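Local coordinates for protein pullulanase (Klebsiella oxytoca, PDB 2YOC) that hydrolyses the alpha-1,6-glucosidic linkages of pullulan and related branched glucans, as a secreted glycosyl hydrolase, at residues Leu389-Pro400 against Ile569-Lys580; Ala647-Thr655 against Arg681-Phe691. One frame throughout, in Å; residues are numbered along the deposited sequence.

Interaction 1: Leu389-Pro400 against Ile569-Lys580; sequences LKPDGWDNLTMP and IKEFRTMIQAIK. With SO4 (sulfate ion), chain T.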
loop_
_atom_site.group_PDB
_atom_site.type_symbol
_atom_site.label_atom_id
_atom_site.label_comp_id
_atom_site.label_asym_id
_atom_site.label_seq_id
_atom_site.Cartn_x
_atom_site.Cartn_y
_atom_site.Cartn_z
ATOM N N LEU B 389 55.180 0.920 -30.981
ATOM C CA LEU B 389 54.021 1.587 -30.373
ATOM C C LEU B 389 53.777 1.148 -28.936
ATOM O O LEU B 389 52.736 1.465 -28.347
ATOM C CB LEU B 389 52.779 1.334 -31.230
ATOM C CG LEU B 389 52.934 1.558 -32.723
ATOM C CD1 LEU B 389 51.641 1.269 -33.425
ATOM C CD2 LEU B 389 53.407 2.976 -33.043
ATOM N N LYS B 390 54.738 0.419 -28.364
ATOM C CA LYS B 390 54.565 -0.126 -27.029
ATOM C C LYS B 390 55.589 0.400 -26.062
ATOM O O LYS B 390 56.794 0.367 -26.368
ATOM C CB LYS B 390 54.630 -1.677 -27.049
ATOM C CG LYS B 390 53.361 -2.350 -27.536
ATOM C CD LYS B 390 53.576 -3.841 -27.868
ATOM C CE LYS B 390 52.468 -4.437 -28.728
ATOM N NZ LYS B 390 52.723 -5.861 -29.078
ATOM N N PRO B 391 55.143 0.794 -24.846
ATOM C CA PRO B 391 56.108 1.143 -23.811
ATOM C C PRO B 391 56.782 -0.165 -23.374
ATOM O O PRO B 391 56.254 -1.246 -23.635
ATOM C CB PRO B 391 55.246 1.762 -22.714
ATOM C CG PRO B 391 53.923 1.155 -22.874
ATOM C CD PRO B 391 53.759 0.846 -24.334
ATOM N N ASP B 392 57.976 -0.073 -22.784
ATOM C CA ASP B 392 58.736 -1.251 -22.387
ATOM C C ASP B 392 57.991 -2.169 -21.458
ATOM O O ASP B 392 57.477 -1.735 -20.417
ATOM C CB ASP B 392 60.103 -0.877 -21.810
ATOM C CG ASP B 392 61.240 -1.224 -22.746
ATOM O OD1 ASP B 392 61.154 -0.860 -23.958
ATOM O OD2 ASP B 392 62.219 -1.860 -22.281
ATOM N N GLY B 393 57.912 -3.435 -21.887
ATOM C CA GLY B 393 57.250 -4.502 -21.147
ATOM C C GLY B 393 55.745 -4.369 -21.119
ATOM O O GLY B 393 55.111 -4.731 -20.118
ATOM N N TRP B 394 55.163 -3.845 -22.226
ATOM C CA TRP B 394 53.719 -3.683 -22.365
ATOM C C TRP B 394 53.083 -5.060 -22.440
ATOM O O TRP B 394 52.071 -5.309 -21.795
ATOM C CB TRP B 394 53.382 -2.902 -23.631
ATOM C CG TRP B 394 51.923 -2.908 -23.970
ATOM C CD1 TRP B 394 51.286 -3.726 -24.859
ATOM C CD2 TRP B 394 50.911 -2.084 -23.384
ATOM N NE1 TRP B 394 49.942 -3.447 -24.876
ATOM C CE2 TRP B 394 49.685 -2.439 -23.983
ATOM C CE3 TRP B 394 50.925 -1.070 -22.413
ATOM C CZ2 TRP B 394 48.495 -1.800 -23.667
ATOM C CZ3 TRP B 394 49.743 -0.434 -22.101
ATOM C CH2 TRP B 394 48.543 -0.802 -22.722
ATOM N N ASP B 395 53.701 -5.953 -23.229
ATOM C CA ASP B 395 53.232 -7.304 -23.453
ATOM C C ASP B 395 53.032 -8.106 -22.163
ATOM O O ASP B 395 52.124 -8.947 -22.102
ATOM C CB ASP B 395 54.103 -8.025 -24.489
ATOM C CG ASP B 395 54.236 -7.251 -25.789
ATOM O OD1 ASP B 395 53.364 -7.427 -26.681
ATOM O OD2 ASP B 395 55.175 -6.425 -25.892
ATOM N N ASN B 396 53.800 -7.785 -21.105
ATOM C CA ASN B 396 53.643 -8.463 -19.818
ATOM C C ASN B 396 53.033 -7.537 -18.746
ATOM O O ASN B 396 53.474 -7.515 -17.608
ATOM C CB ASN B 396 54.949 -9.157 -19.382
ATOM C CG ASN B 396 55.489 -10.162 -20.389
ATOM O OD1 ASN B 396 54.799 -11.101 -20.815
ATOM N ND2 ASN B 396 56.745 -9.986 -20.798
ATOM N N LEU B 397 52.017 -6.751 -19.127
ATOM C CA LEU B 397 51.297 -5.889 -18.200
ATOM C C LEU B 397 50.022 -6.606 -17.763
ATOM O O LEU B 397 49.229 -7.048 -18.602
ATOM C CB LEU B 397 50.968 -4.516 -18.807
ATOM C CG LEU B 397 50.211 -3.565 -17.877
ATOM C CD1 LEU B 397 51.082 -3.092 -16.733
ATOM C CD2 LEU B 397 49.602 -2.418 -18.632
ATOM N N THR B 398 49.825 -6.711 -16.444
ATOM C CA THR B 398 48.641 -7.366 -15.882
ATOM C C THR B 398 47.793 -6.365 -15.104
ATOM O O THR B 398 48.291 -5.335 -14.657
ATOM C CB THR B 398 49.028 -8.530 -14.974
ATOM O OG1 THR B 398 49.891 -8.052 -13.927
ATOM C CG2 THR B 398 49.664 -9.685 -15.726
HETATM N N MSE B 399 46.506 -6.712 -14.930
HETATM C CA MSE B 399 45.471 -5.985 -14.196
HETATM C C MSE B 399 45.864 -6.017 -12.703
HETATM O O MSE B 399 45.935 -7.113 -12.127
HETATM C CB MSE B 399 44.175 -6.768 -14.407
HETATM C CG MSE B 399 42.916 -5.996 -14.207
HETATM SE SE MSE B 399 41.395 -7.181 -14.515
HETATM C CE MSE B 399 41.691 -7.714 -16.400
ATOM N N PRO B 400 46.167 -4.863 -12.067
ATOM C CA PRO B 400 46.572 -4.891 -10.642
ATOM C C PRO B 400 45.502 -5.411 -9.671
ATOM O O PRO B 400 45.844 -5.970 -8.620
ATOM C CB PRO B 400 46.950 -3.436 -10.336
ATOM C CG PRO B 400 46.283 -2.631 -11.377
ATOM C CD PRO B 400 46.167 -3.492 -12.608
ATOM N N ILE B 569 49.191 6.691 -29.803
ATOM C CA ILE B 569 49.111 5.268 -29.434
ATOM C C ILE B 569 50.166 4.903 -28.408
ATOM O O ILE B 569 49.804 4.324 -27.386
ATOM C CB ILE B 569 49.178 4.343 -30.667
ATOM C CG1 ILE B 569 48.044 4.671 -31.637
ATOM C CG2 ILE B 569 49.166 2.841 -30.255
ATOM C CD1 ILE B 569 48.364 4.395 -32.994
ATOM N N LYS B 570 51.460 5.237 -28.648
ATOM C CA LYS B 570 52.466 4.906 -27.648
ATOM C C LYS B 570 52.228 5.670 -26.363
ATOM O O LYS B 570 52.277 5.066 -25.306
ATOM C CB LYS B 570 53.901 5.077 -28.149
ATOM C CG LYS B 570 54.923 4.243 -27.353
ATOM C CD LYS B 570 56.345 4.733 -27.624
ATOM C CE LYS B 570 57.444 3.934 -26.964
ATOM N NZ LYS B 570 58.736 4.095 -27.701
ATOM N N GLU B 571 51.904 6.960 -26.450
ATOM C CA GLU B 571 51.652 7.815 -25.288
ATOM C C GLU B 571 50.500 7.332 -24.408
ATOM O O GLU B 571 50.662 7.259 -23.185
ATOM C CB GLU B 571 51.442 9.267 -25.714
ATOM C CG GLU B 571 52.680 9.880 -26.340
ATOM C CD GLU B 571 52.759 11.393 -26.377
ATOM O OE1 GLU B 571 51.823 12.082 -25.901
ATOM O OE2 GLU B 571 53.814 11.884 -26.837
ATOM N N PHE B 572 49.345 6.993 -25.027
ATOM C CA PHE B 572 48.157 6.463 -24.342
ATOM C C PHE B 572 48.555 5.195 -23.578
ATOM O O PHE B 572 48.321 5.108 -22.377
ATOM C CB PHE B 572 47.085 6.118 -25.370
ATOM C CG PHE B 572 45.744 5.766 -24.800
ATOM C CD1 PHE B 572 45.525 4.531 -24.206
ATOM C CD2 PHE B 572 44.679 6.636 -24.918
ATOM C CE1 PHE B 572 44.268 4.194 -23.706
ATOM C CE2 PHE B 572 43.417 6.282 -24.449
ATOM C CZ PHE B 572 43.221 5.070 -23.832
ATOM N N ARG B 573 49.180 4.219 -24.281
ATOM C CA ARG B 573 49.678 2.976 -23.701
ATOM C C ARG B 573 50.612 3.279 -22.530
ATOM O O ARG B 573 50.421 2.729 -21.446
ATOM C CB ARG B 573 50.362 2.123 -24.766
ATOM C CG ARG B 573 49.368 1.338 -25.601
ATOM C CD ARG B 573 50.050 0.654 -26.766
ATOM N NE ARG B 573 49.248 -0.430 -27.336
ATOM C CZ ARG B 573 49.530 -1.030 -28.482
ATOM N NH1 ARG B 573 50.588 -0.656 -29.189
ATOM N NH2 ARG B 573 48.752 -2.000 -28.940
ATOM N N THR B 574 51.530 4.247 -22.713
ATOM C CA THR B 574 52.424 4.699 -21.659
ATOM C C THR B 574 51.632 5.129 -20.435
ATOM O O THR B 574 52.011 4.753 -19.325
ATOM C CB THR B 574 53.371 5.779 -22.139
ATOM O OG1 THR B 574 54.044 5.331 -23.334
ATOM C CG2 THR B 574 54.382 6.163 -21.049
HETATM N N MSE B 575 50.515 5.875 -20.630
HETATM C CA MSE B 575 49.655 6.278 -19.512
HETATM C C MSE B 575 49.030 5.039 -18.850
HETATM O O MSE B 575 49.029 4.971 -17.617
HETATM C CB MSE B 575 48.576 7.242 -19.958
HETATM C CG MSE B 575 47.672 7.670 -18.834
HETATM SE SE MSE B 575 46.059 8.492 -19.500
HETATM C CE MSE B 575 45.508 7.016 -20.803
ATOM N N ILE B 576 48.555 4.047 -19.652
ATOM C CA ILE B 576 47.979 2.834 -19.096
ATOM C C ILE B 576 49.014 2.123 -18.227
ATOM O O ILE B 576 48.729 1.839 -17.057
ATOM C CB ILE B 576 47.305 1.900 -20.154
ATOM C CG1 ILE B 576 46.181 2.623 -20.971
ATOM C CG2 ILE B 576 46.808 0.595 -19.519
ATOM C CD1 ILE B 576 44.913 3.109 -20.157
ATOM N N GLN B 577 50.227 1.917 -18.747
ATOM C CA GLN B 577 51.269 1.253 -17.959
ATOM C C GLN B 577 51.541 1.960 -16.617
ATOM O O GLN B 577 51.608 1.292 -15.591
ATOM C CB GLN B 577 52.546 1.068 -18.764
ATOM C CG GLN B 577 53.455 0.036 -18.154
ATOM C CD GLN B 577 54.560 -0.310 -19.095
ATOM O OE1 GLN B 577 55.424 0.515 -19.419
ATOM N NE2 GLN B 577 54.576 -1.546 -19.526
ATOM N N ALA B 578 51.627 3.302 -16.625
ATOM C CA ALA B 578 51.829 4.135 -15.451
ATOM C C ALA B 578 50.692 3.917 -14.454
ATOM O O ALA B 578 50.963 3.617 -13.290
ATOM C CB ALA B 578 51.902 5.605 -15.859
ATOM N N ILE B 579 49.423 4.013 -14.911
ATOM C CA ILE B 579 48.260 3.813 -14.034
ATOM C C ILE B 579 48.306 2.410 -13.374
ATOM O O ILE B 579 48.219 2.309 -12.150
ATOM C CB ILE B 579 46.905 4.122 -14.741
ATOM C CG1 ILE B 579 46.873 5.573 -15.290
ATOM C CG2 ILE B 579 45.707 3.846 -13.815
ATOM C CD1 ILE B 579 45.751 5.884 -16.266
ATOM N N LYS B 580 48.489 1.359 -14.169
ATOM C CA LYS B 580 48.493 0.001 -13.635
ATOM C C LYS B 580 49.739 -0.425 -12.831
ATOM O O LYS B 580 49.607 -1.159 -11.846
ATOM C CB LYS B 580 48.186 -1.032 -14.734
ATOM C CG LYS B 580 46.823 -0.878 -15.320
ATOM C CD LYS B 580 46.641 -1.934 -16.352
ATOM C CE LYS B 580 45.257 -1.949 -16.937
ATOM N NZ LYS B 580 44.998 -3.222 -17.648
HETATM S S SO4 T . 60.018 3.151 -24.008
HETATM O O1 SO4 T . 61.032 4.197 -24.289
HETATM O O2 SO4 T . 60.094 2.118 -25.069
HETATM O O3 SO4 T . 58.690 3.750 -23.979
HETATM O O4 SO4 T . 60.250 2.547 -22.690
#
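L389 O is gripped by two groups of the helix 569-580. R573 NH1 gives it a hydrogen bond of 3.1 Å that is almost straight, at 169°. The oxygen lies in the guanidinium plane, but the donor stands above the carbonyl plane rather than on a lone pair. The second group is the backbone CA-H of K570, with CA 3.5 Å from L389 O. The guanidinium is itself held from outside: R573 NH2 donates to L384 O and D656 O.

W394 meets the same arginine lower on its chain. CG of R573 makes a CH-pi contact over one face of the indole, 3.8 Å from the centroid of the six-membered ring. The R573 chain runs extended from CG to NE, so its methylenes cross the indole while the guanidinium reaches on to L389. The ring edge faces I576, with W394 CZ3 3.9 Å from I576 CB.

P391 CD packs on R573 CB, and P391 CB lies near Q577 OE1. Q577 has CG anti to its backbone N (chi1 -162°) and an extended chain. This carries NE2 up to the type II turn 391-394, where Q577 NE2 donates to D392 O at 3.0 Å, with a bent angle of 141°. Further along, L397 CD2 rests 3.8 Å from K580 CD, and P400 CD rests on K580 CG. K580 NZ forms a salt bridge with D660 and a hydrogen bond to K658 O. A sulfate ion, probably from the crystallisation liquor, lies by K570 and takes a weak bond from D392 N.

The helix belongs to the (beta/alpha)8 barrel, between strands 461-464 and 586-591. Long polar side chains thus serve twice: their methylenes pack against the irregular chain, the nitrogens of R573 and Q577 bond its carbonyls, and K580 NZ and R573 NH2 reach partners outside it.

Interaction 2: Ala647-Thr655 against Arg681-Phe691; sequences ADSLAVWTT and RIKALNPDIYF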
loop_
_atom_site.group_PDB
_atom_site.type_symbol
_atom_site.label_atom_id
_atom_site.label_comp_id
_atom_site.label_asym_id
_atom_site.label_seq_id
_atom_site.Cartn_x
_atom_site.Cartn_y
_atom_site.Cartn_z
ATOM N N ALA B 647 31.235 -3.746 -31.175
ATOM C CA ALA B 647 31.968 -4.884 -30.681
ATOM C C ALA B 647 33.430 -4.868 -31.099
ATOM O O ALA B 647 34.305 -5.074 -30.242
ATOM C CB ALA B 647 31.306 -6.152 -31.137
ATOM N N ASP B 648 33.699 -4.598 -32.404
ATOM C CA ASP B 648 35.059 -4.596 -32.950
ATOM C C ASP B 648 35.857 -3.476 -32.308
ATOM O O ASP B 648 37.059 -3.639 -32.062
ATOM C CB ASP B 648 35.070 -4.454 -34.478
ATOM C CG ASP B 648 34.449 -5.565 -35.294
ATOM O OD1 ASP B 648 34.300 -6.676 -34.766
ATOM O OD2 ASP B 648 34.177 -5.338 -36.497
ATOM N N SER B 649 35.187 -2.349 -32.005
ATOM C CA SER B 649 35.852 -1.233 -31.362
ATOM C C SER B 649 36.304 -1.625 -29.962
ATOM O O SER B 649 37.467 -1.437 -29.621
ATOM C CB SER B 649 34.935 -0.024 -31.283
ATOM O OG SER B 649 35.712 1.049 -30.776
ATOM N N LEU B 650 35.400 -2.214 -29.170
ATOM C CA LEU B 650 35.698 -2.632 -27.810
ATOM C C LEU B 650 36.807 -3.684 -27.774
ATOM O O LEU B 650 37.642 -3.649 -26.873
ATOM C CB LEU B 650 34.440 -3.081 -27.077
ATOM C CG LEU B 650 33.362 -2.014 -26.842
ATOM C CD1 LEU B 650 32.000 -2.647 -26.765
ATOM C CD2 LEU B 650 33.632 -1.214 -25.577
ATOM N N ALA B 651 36.891 -4.535 -28.804
ATOM C CA ALA B 651 37.947 -5.564 -28.920
ATOM C C ALA B 651 39.315 -4.906 -28.894
ATOM O O ALA B 651 40.146 -5.292 -28.082
ATOM C CB ALA B 651 37.771 -6.381 -30.195
ATOM N N VAL B 652 39.521 -3.873 -29.733
ATOM C CA VAL B 652 40.768 -3.122 -29.797
ATOM C C VAL B 652 41.141 -2.493 -28.429
ATOM O O VAL B 652 42.266 -2.693 -27.949
ATOM C CB VAL B 652 40.720 -2.093 -30.943
ATOM C CG1 VAL B 652 41.862 -1.103 -30.862
ATOM C CG2 VAL B 652 40.718 -2.785 -32.297
ATOM N N TRP B 653 40.205 -1.772 -27.790
ATOM C CA TRP B 653 40.511 -1.157 -26.496
ATOM C C TRP B 653 40.815 -2.238 -25.462
ATOM O O TRP B 653 41.702 -2.056 -24.621
ATOM C CB TRP B 653 39.383 -0.239 -26.021
ATOM C CG TRP B 653 39.063 0.894 -26.958
ATOM C CD1 TRP B 653 37.947 1.028 -27.733
ATOM C CD2 TRP B 653 39.870 2.058 -27.212
ATOM N NE1 TRP B 653 37.982 2.232 -28.408
ATOM C CE2 TRP B 653 39.156 2.877 -28.114
ATOM C CE3 TRP B 653 41.117 2.505 -26.738
ATOM C CZ2 TRP B 653 39.655 4.106 -28.560
ATOM C CZ3 TRP B 653 41.593 3.743 -27.155
ATOM C CH2 TRP B 653 40.879 4.514 -28.068
ATOM N N THR B 654 40.136 -3.398 -25.587
ATOM C CA THR B 654 40.351 -4.543 -24.711
ATOM C C THR B 654 41.754 -5.133 -24.841
ATOM O O THR B 654 42.487 -5.013 -23.858
ATOM C CB THR B 654 39.186 -5.526 -24.749
ATOM O OG1 THR B 654 37.992 -4.792 -24.533
ATOM C CG2 THR B 654 39.284 -6.577 -23.683
ATOM N N THR B 655 42.149 -5.711 -26.014
ATOM C CA THR B 655 43.494 -6.289 -26.188
ATOM C C THR B 655 44.627 -5.401 -26.599
ATOM O O THR B 655 45.764 -5.648 -26.167
ATOM C CB THR B 655 43.567 -7.606 -26.967
ATOM O OG1 THR B 655 42.746 -7.572 -28.129
ATOM C CG2 THR B 655 43.321 -8.804 -26.084
ATOM N N ARG B 681 31.192 -11.393 -26.627
ATOM C CA ARG B 681 32.248 -11.245 -27.604
ATOM C C ARG B 681 33.531 -10.767 -26.920
ATOM O O ARG B 681 34.539 -11.462 -27.000
ATOM C CB ARG B 681 31.778 -10.340 -28.750
ATOM C CG ARG B 681 32.902 -9.859 -29.633
ATOM C CD ARG B 681 32.808 -10.280 -31.095
ATOM N NE ARG B 681 33.543 -9.340 -31.956
ATOM C CZ ARG B 681 34.872 -9.228 -32.008
ATOM N NH1 ARG B 681 35.644 -10.012 -31.257
ATOM N NH2 ARG B 681 35.436 -8.327 -32.799
ATOM N N ILE B 682 33.473 -9.668 -26.174
ATOM C CA ILE B 682 34.650 -9.140 -25.482
ATOM C C ILE B 682 35.252 -10.106 -24.444
ATOM O O ILE B 682 36.480 -10.141 -24.268
ATOM C CB ILE B 682 34.366 -7.725 -24.919
ATOM C CG1 ILE B 682 33.955 -6.735 -26.037
ATOM C CG2 ILE B 682 35.517 -7.161 -24.107
ATOM C CD1 ILE B 682 34.832 -6.745 -27.313
ATOM N N LYS B 683 34.389 -10.939 -23.809
ATOM C CA LYS B 683 34.789 -11.916 -22.781
ATOM C C LYS B 683 35.766 -12.938 -23.317
ATOM O O LYS B 683 36.574 -13.476 -22.555
ATOM C CB LYS B 683 33.576 -12.575 -22.104
ATOM C CG LYS B 683 32.992 -11.704 -21.001
ATOM C CD LYS B 683 32.248 -12.529 -20.000
ATOM C CE LYS B 683 30.753 -12.491 -20.176
ATOM N NZ LYS B 683 30.129 -13.704 -19.596
ATOM N N ALA B 684 35.740 -13.157 -24.640
ATOM C CA ALA B 684 36.639 -14.099 -25.278
ATOM C C ALA B 684 38.069 -13.541 -25.417
ATOM O O ALA B 684 39.000 -14.296 -25.730
ATOM C CB ALA B 684 36.077 -14.515 -26.617
ATOM N N LEU B 685 38.242 -12.242 -25.153
ATOM C CA LEU B 685 39.528 -11.553 -25.234
ATOM C C LEU B 685 40.053 -11.231 -23.869
ATOM O O LEU B 685 41.262 -11.060 -23.714
ATOM C CB LEU B 685 39.397 -10.253 -26.020
ATOM C CG LEU B 685 39.174 -10.428 -27.486
ATOM C CD1 LEU B 685 38.367 -9.280 -28.021
ATOM C CD2 LEU B 685 40.470 -10.590 -28.232
ATOM N N ASN B 686 39.131 -11.065 -22.901
ATOM C CA ASN B 686 39.366 -10.806 -21.481
ATOM C C ASN B 686 38.115 -11.266 -20.715
ATOM O O ASN B 686 37.065 -10.600 -20.741
ATOM C CB ASN B 686 39.646 -9.353 -21.234
ATOM C CG ASN B 686 40.118 -9.050 -19.842
ATOM O OD1 ASN B 686 39.798 -9.744 -18.846
ATOM N ND2 ASN B 686 40.876 -7.964 -19.760
ATOM N N PRO B 687 38.230 -12.417 -20.031
ATOM C CA PRO B 687 37.062 -13.003 -19.358
ATOM C C PRO B 687 36.583 -12.262 -18.140
ATOM O O PRO B 687 35.449 -12.492 -17.701
ATOM C CB PRO B 687 37.543 -14.396 -18.994
ATOM C CG PRO B 687 38.753 -14.643 -19.880
ATOM C CD PRO B 687 39.393 -13.312 -19.937
ATOM N N ASP B 688 37.433 -11.365 -17.609
ATOM C CA ASP B 688 37.135 -10.597 -16.396
ATOM C C ASP B 688 36.822 -9.145 -16.687
ATOM O O ASP B 688 37.063 -8.262 -15.854
ATOM C CB ASP B 688 38.278 -10.768 -15.373
ATOM C CG ASP B 688 38.624 -12.222 -15.089
ATOM O OD1 ASP B 688 37.724 -13.113 -15.280
ATOM O OD2 ASP B 688 39.770 -12.484 -14.678
ATOM N N ILE B 689 36.263 -8.900 -17.881
ATOM C CA ILE B 689 35.935 -7.533 -18.286
ATOM C C ILE B 689 34.634 -7.068 -17.659
ATOM O O ILE B 689 33.704 -7.831 -17.538
ATOM C CB ILE B 689 35.973 -7.374 -19.827
ATOM C CG1 ILE B 689 36.160 -5.903 -20.237
ATOM C CG2 ILE B 689 34.773 -8.078 -20.545
ATOM C CD1 ILE B 689 37.499 -5.545 -20.484
ATOM N N TYR B 690 34.577 -5.830 -17.254
ATOM C CA TYR B 690 33.373 -5.308 -16.645
ATOM C C TYR B 690 32.688 -4.297 -17.551
ATOM O O TYR B 690 33.351 -3.459 -18.151
ATOM C CB TYR B 690 33.685 -4.722 -15.252
ATOM C CG TYR B 690 32.464 -4.334 -14.457
ATOM C CD1 TYR B 690 31.511 -5.283 -14.098
ATOM C CD2 TYR B 690 32.244 -3.011 -14.085
ATOM C CE1 TYR B 690 30.370 -4.923 -13.388
ATOM C CE2 TYR B 690 31.120 -2.643 -13.349
ATOM C CZ TYR B 690 30.192 -3.603 -12.994
ATOM O OH TYR B 690 29.080 -3.235 -12.290
ATOM N N PHE B 691 31.355 -4.423 -17.691
ATOM C CA PHE B 691 30.527 -3.490 -18.486
ATOM C C PHE B 691 29.515 -2.865 -17.540
ATOM O O PHE B 691 28.899 -3.560 -16.729
ATOM C CB PHE B 691 29.752 -4.212 -19.626
ATOM C CG PHE B 691 30.452 -4.540 -20.930
ATOM C CD1 PHE B 691 31.838 -4.685 -20.984
ATOM C CD2 PHE B 691 29.716 -4.780 -22.090
ATOM C CE1 PHE B 691 32.473 -5.008 -22.184
ATOM C CE2 PHE B 691 30.348 -5.114 -23.283
ATOM C CZ PHE B 691 31.721 -5.236 -23.323
#
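R681 reaches D648 because its chain leaves with CG anti to the backbone N (chi1 166°) and then bends at chi2, 119°. The bend brings R681 NH2 along the helix 647-655 to D648 OD1, where it forms a salt bridge of 2.8 Å. The carboxylate oxygen lies in the guanidinium plane and is met on its anti side. The two flat groups are turned 65° apart. OD2 of D648 is held separately by Y368 OH and K644 NZ. A647 O lies over one face of the guanidinium, and A647 CB comes close to R681 NE.

I682 is the knob of the contact. Its side chain sits in a hole made by A647, L650, A651 and T654. I682 CD1 points at the helix backbone, 3.4 Å from A651 N, and also packs on L650 CB. I682 CG2 lies 3.5 Å from T654 OG1. T654 OG1 donates back to L650 O at 2.6 Å, so it is satisfied within its own helix.

This is packing between neighbouring outer helices of the (beta/alpha)8 barrel. Helix 640-655 leads into strand 661-664, helix 672-683 follows it, and the chain then enters strand 690-693, which lies parallel to and beside strand 661-664. L650 and T654 also touch F662 of strand 661-664.

Beyond the helix, L685 CD1 rests 3.7 Å from A651 CB, while its CD2 branch meets T655 OG1. T654 CG2 points into the bend that follows. T654 CG2 packs on N686 CB at 3.7 Å, and T654 meets I689 tip to tip. N686 OD1 accepts from D688 N, an Asx turn within the type I turn 686-689. Deeper in, L650 CD1 approaches F691 CZ at 4.3 Å, where F691 also packs on W679 and I675.

Overall arrangement
Both contacts lie on the helical layer of the same barrel, with centres about 17 Å apart. They follow one another along the chain and touch directly: M399 CE packs 3.5 Å from N686 ND2, and F572 CZ lies 3.9 Å from W653 CZ3. Each is partly buried. Interaction 1 joins a barrel helix to the loop chain that follows strand 379-380, and it combines carbon packing with two side-chain bonds to backbone carbonyls. Interaction 2 joins two helices and the turn between helix and strand. Its centre is apolar, with one salt bridge toward the surface. D656 and Y657, just after helix 640-655, meet R573, linking the two contacts further.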